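Esterase (Rhizomucor miehei CAU432, PDB 4WY8) hydrolyses carboxylic esters, probably through a serine nucleophile carried on an alpha/beta-hydrolase scaffold. Local coordinates at residues F221-I226 with K230-I235. Residues are numbered along the deposited sequence; the frame is centred on the assembly and turned at random.
Sequences FFDHYI and KDRQSI
Arg232 reaches back to the helix its chain has just left and grips the carbonyl oxygen of Ile226 side-on, with its edge: NE and NH2 both donate to the same oxygen, NE to Ile226 O at 3.0 Å and NH2 to Ile226 O at 2.8 Å. Ile226 O thus accepts from two nitrogens of one guanidinium. The NE bond lies in the carbonyl plane, whereas NH2 approaches tilted 34° from it. NH2 also forms a salt bridge with Asp223 OD1 at 3.0 Å; it meets that oxygen on its anti side, 21° out of the carboxylate plane. The three bonds stay near the guanidinium plane and together should fix its rotation. Asp223 OD1 has a second, weak and long ion pair with Lys229, which probably adds to the positive surroundings of the carboxylate.

An extended chain from CG to NE gives Arg232 this reach. Phe222 CB rests over one guanidinium face, offset toward its rim, while the phenyl plane is turned 51° from the guanidinium and its CD1 lies 3.9 Å from Arg232 NE. Farther back, Ile226 CG2 packs against Arg232 CG and against Asp231 CB, each at 3.6 Å. With CG2 anti to the backbone N, that branch of Ile226 bridges the roots of the two neighbouring side chains.

Beyond the pair, Trp92 meets the Phe222 ring edge-to-face, and Phe128 and Ala237 touch Ile226. Ile226 is the first residue to depart from helical geometry after helix 215-225, and the short 3-10 segment holding Arg232 follows closely in the chain. An arginine from the following segment here binds a main-chain carbonyl just past a helix C-terminal end and a helix carboxylate, tying the excursion between strands 188-191 and 253-258 of the alpha/beta-hydrolase fold back onto that helix.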
loop_
_atom_site.group_PDB
_atom_site.type_symbol
_atom_site.label_atom_id
_atom_site.label_comp_id
_atom_site.label_asym_id
_atom_site.label_seq_id
_atom_site.Cartn_x
_atom_site.Cartn_y
_atom_site.Cartn_z
ATOM N N PHE A 221 -25.452 -12.817 -6.364
ATOM C CA PHE A 221 -24.299 -13.708 -6.305
ATOM C C PHE A 221 -24.445 -14.766 -5.205
ATOM O O PHE A 221 -24.341 -15.967 -5.452
ATOM C CB PHE A 221 -23.038 -12.902 -6.041
ATOM C CG PHE A 221 -22.556 -12.104 -7.216
ATOM C CD1 PHE A 221 -22.704 -12.581 -8.509
ATOM C CD2 PHE A 221 -21.885 -10.901 -7.009
ATOM C CE1 PHE A 221 -22.218 -11.848 -9.580
ATOM C CE2 PHE A 221 -21.390 -10.166 -8.061
ATOM C CZ PHE A 221 -21.545 -10.634 -9.348
ATOM N N PHE A 222 -24.694 -14.310 -3.987
ATOM C CA PHE A 222 -24.867 -15.230 -2.862
ATOM C C PHE A 222 -26.026 -16.230 -3.088
ATOM O O PHE A 222 -25.913 -17.425 -2.748
ATOM C CB PHE A 222 -25.117 -14.429 -1.585
ATOM C CG PHE A 222 -23.898 -14.293 -0.681
ATOM C CD1 PHE A 222 -23.516 -15.334 0.169
ATOM C CD2 PHE A 222 -23.165 -13.111 -0.656
ATOM C CE1 PHE A 222 -22.399 -15.204 1.023
ATOM C CE2 PHE A 222 -22.049 -12.966 0.188
ATOM C CZ PHE A 222 -21.664 -14.021 1.030
ATOM N N ASP A 223 -27.120 -15.755 -3.693
ATOM C CA ASP A 223 -28.281 -16.616 -3.913
ATOM C C ASP A 223 -27.955 -17.703 -4.934
ATOM O O ASP A 223 -28.426 -18.831 -4.812
ATOM C CB ASP A 223 -29.506 -15.807 -4.360
ATOM C CG ASP A 223 -30.200 -15.120 -3.202
ATOM O OD1 ASP A 223 -29.999 -15.559 -2.049
ATOM O OD2 ASP A 223 -30.939 -14.138 -3.443
ATOM N N HIS A 224 -27.160 -17.378 -5.948
ATOM C CA HIS A 224 -26.712 -18.452 -6.851
ATOM C C HIS A 224 -25.678 -19.410 -6.223
ATOM O O HIS A 224 -25.679 -20.608 -6.524
ATOM C CB HIS A 224 -26.122 -17.881 -8.144
ATOM C CG HIS A 224 -27.145 -17.382 -9.123
ATOM N ND1 HIS A 224 -28.155 -18.181 -9.623
ATOM C CD2 HIS A 224 -27.283 -16.182 -9.733
ATOM C CE1 HIS A 224 -28.881 -17.489 -10.482
ATOM N NE2 HIS A 224 -28.377 -16.270 -10.561
ATOM N N TYR A 225 -24.776 -18.881 -5.394
ATOM C CA TYR A 225 -23.659 -19.672 -4.829
ATOM C C TYR A 225 -24.094 -20.578 -3.667
ATOM O O TYR A 225 -23.717 -21.757 -3.597
ATOM C CB TYR A 225 -22.550 -18.711 -4.363
ATOM C CG TYR A 225 -21.228 -19.297 -3.872
ATOM C CD1 TYR A 225 -20.690 -18.904 -2.643
ATOM C CD2 TYR A 225 -20.499 -20.172 -4.650
ATOM C CE1 TYR A 225 -19.485 -19.395 -2.195
ATOM C CE2 TYR A 225 -19.278 -20.670 -4.218
ATOM C CZ TYR A 225 -18.781 -20.272 -2.990
ATOM O OH TYR A 225 -17.568 -20.762 -2.548
ATOM N N ILE A 226 -24.863 -19.995 -2.748
ATOM C CA ILE A 226 -25.338 -20.665 -1.542
ATOM C C ILE A 226 -26.818 -20.380 -1.354
ATOM O O ILE A 226 -27.181 -19.485 -0.578
ATOM C CB ILE A 226 -24.563 -20.179 -0.293
ATOM C CG1 ILE A 226 -23.059 -20.221 -0.549
ATOM C CG2 ILE A 226 -24.857 -21.050 0.915
ATOM C CD1 ILE A 226 -22.249 -19.642 0.580
ATOM N N LYS A 230 -28.758 -21.006 5.675
ATOM C CA LYS A 230 -28.094 -21.622 6.812
ATOM C C LYS A 230 -26.670 -22.048 6.485
ATOM O O LYS A 230 -25.762 -21.926 7.326
ATOM C CB LYS A 230 -28.924 -22.786 7.360
ATOM C CG LYS A 230 -29.916 -22.248 8.389
ATOM C CD LYS A 230 -30.732 -23.306 9.107
ATOM C CE LYS A 230 -31.585 -22.637 10.187
ATOM N NZ LYS A 230 -31.984 -23.584 11.272
ATOM N N ASP A 231 -26.464 -22.518 5.261
ATOM C CA ASP A 231 -25.130 -22.947 4.835
ATOM C C ASP A 231 -24.138 -21.797 4.816
ATOM O O ASP A 231 -22.925 -22.014 4.816
ATOM C CB ASP A 231 -25.190 -23.576 3.457
ATOM C CG ASP A 231 -26.002 -24.845 3.442
ATOM O OD1 ASP A 231 -26.118 -25.489 4.507
ATOM O OD2 ASP A 231 -26.538 -25.188 2.366
ATOM N N ARG A 232 -24.647 -20.567 4.798
ATOM C CA ARG A 232 -23.760 -19.403 4.807
ATOM C C ARG A 232 -23.043 -19.280 6.136
ATOM O O ARG A 232 -22.137 -18.445 6.281
ATOM C CB ARG A 232 -24.551 -18.134 4.497
ATOM C CG ARG A 232 -25.177 -18.243 3.152
ATOM C CD ARG A 232 -26.031 -17.083 2.801
ATOM N NE ARG A 232 -26.621 -17.331 1.490
ATOM C CZ ARG A 232 -27.413 -16.478 0.866
ATOM N NH1 ARG A 232 -27.720 -15.336 1.464
ATOM N NH2 ARG A 232 -27.909 -16.786 -0.333
ATOM N N GLN A 233 -23.434 -20.105 7.105
ATOM C CA GLN A 233 -22.790 -20.018 8.410
ATOM C C GLN A 233 -21.468 -20.818 8.419
ATOM O O GLN A 233 -20.668 -20.693 9.332
ATOM C CB GLN A 233 -23.756 -20.498 9.503
ATOM C CG GLN A 233 -24.897 -19.504 9.832
ATOM C CD GLN A 233 -24.491 -18.383 10.801
ATOM O OE1 GLN A 233 -23.664 -18.579 11.699
ATOM N NE2 GLN A 233 -25.078 -17.202 10.617
ATOM N N SER A 234 -21.205 -21.604 7.387
ATOM C CA SER A 234 -19.889 -22.255 7.307
ATOM C C SER A 234 -18.748 -21.228 7.180
ATOM O O SER A 234 -18.853 -20.274 6.413
ATOM C CB SER A 234 -19.838 -23.198 6.118
ATOM O OG SER A 234 -18.489 -23.544 5.820
ATOM N N ILE A 235 -17.639 -21.447 7.881
ATOM C CA ILE A 235 -16.526 -20.495 7.826
ATOM C C ILE A 235 -15.826 -20.550 6.457
ATOM O O ILE A 235 -15.076 -19.642 6.095
ATOM C CB ILE A 235 -15.515 -20.733 8.980
ATOM C CG1 ILE A 235 -14.839 -22.100 8.861
ATOM C CG2 ILE A 235 -16.213 -20.576 10.384
ATOM C CD1 ILE A 235 -13.790 -22.348 9.971
#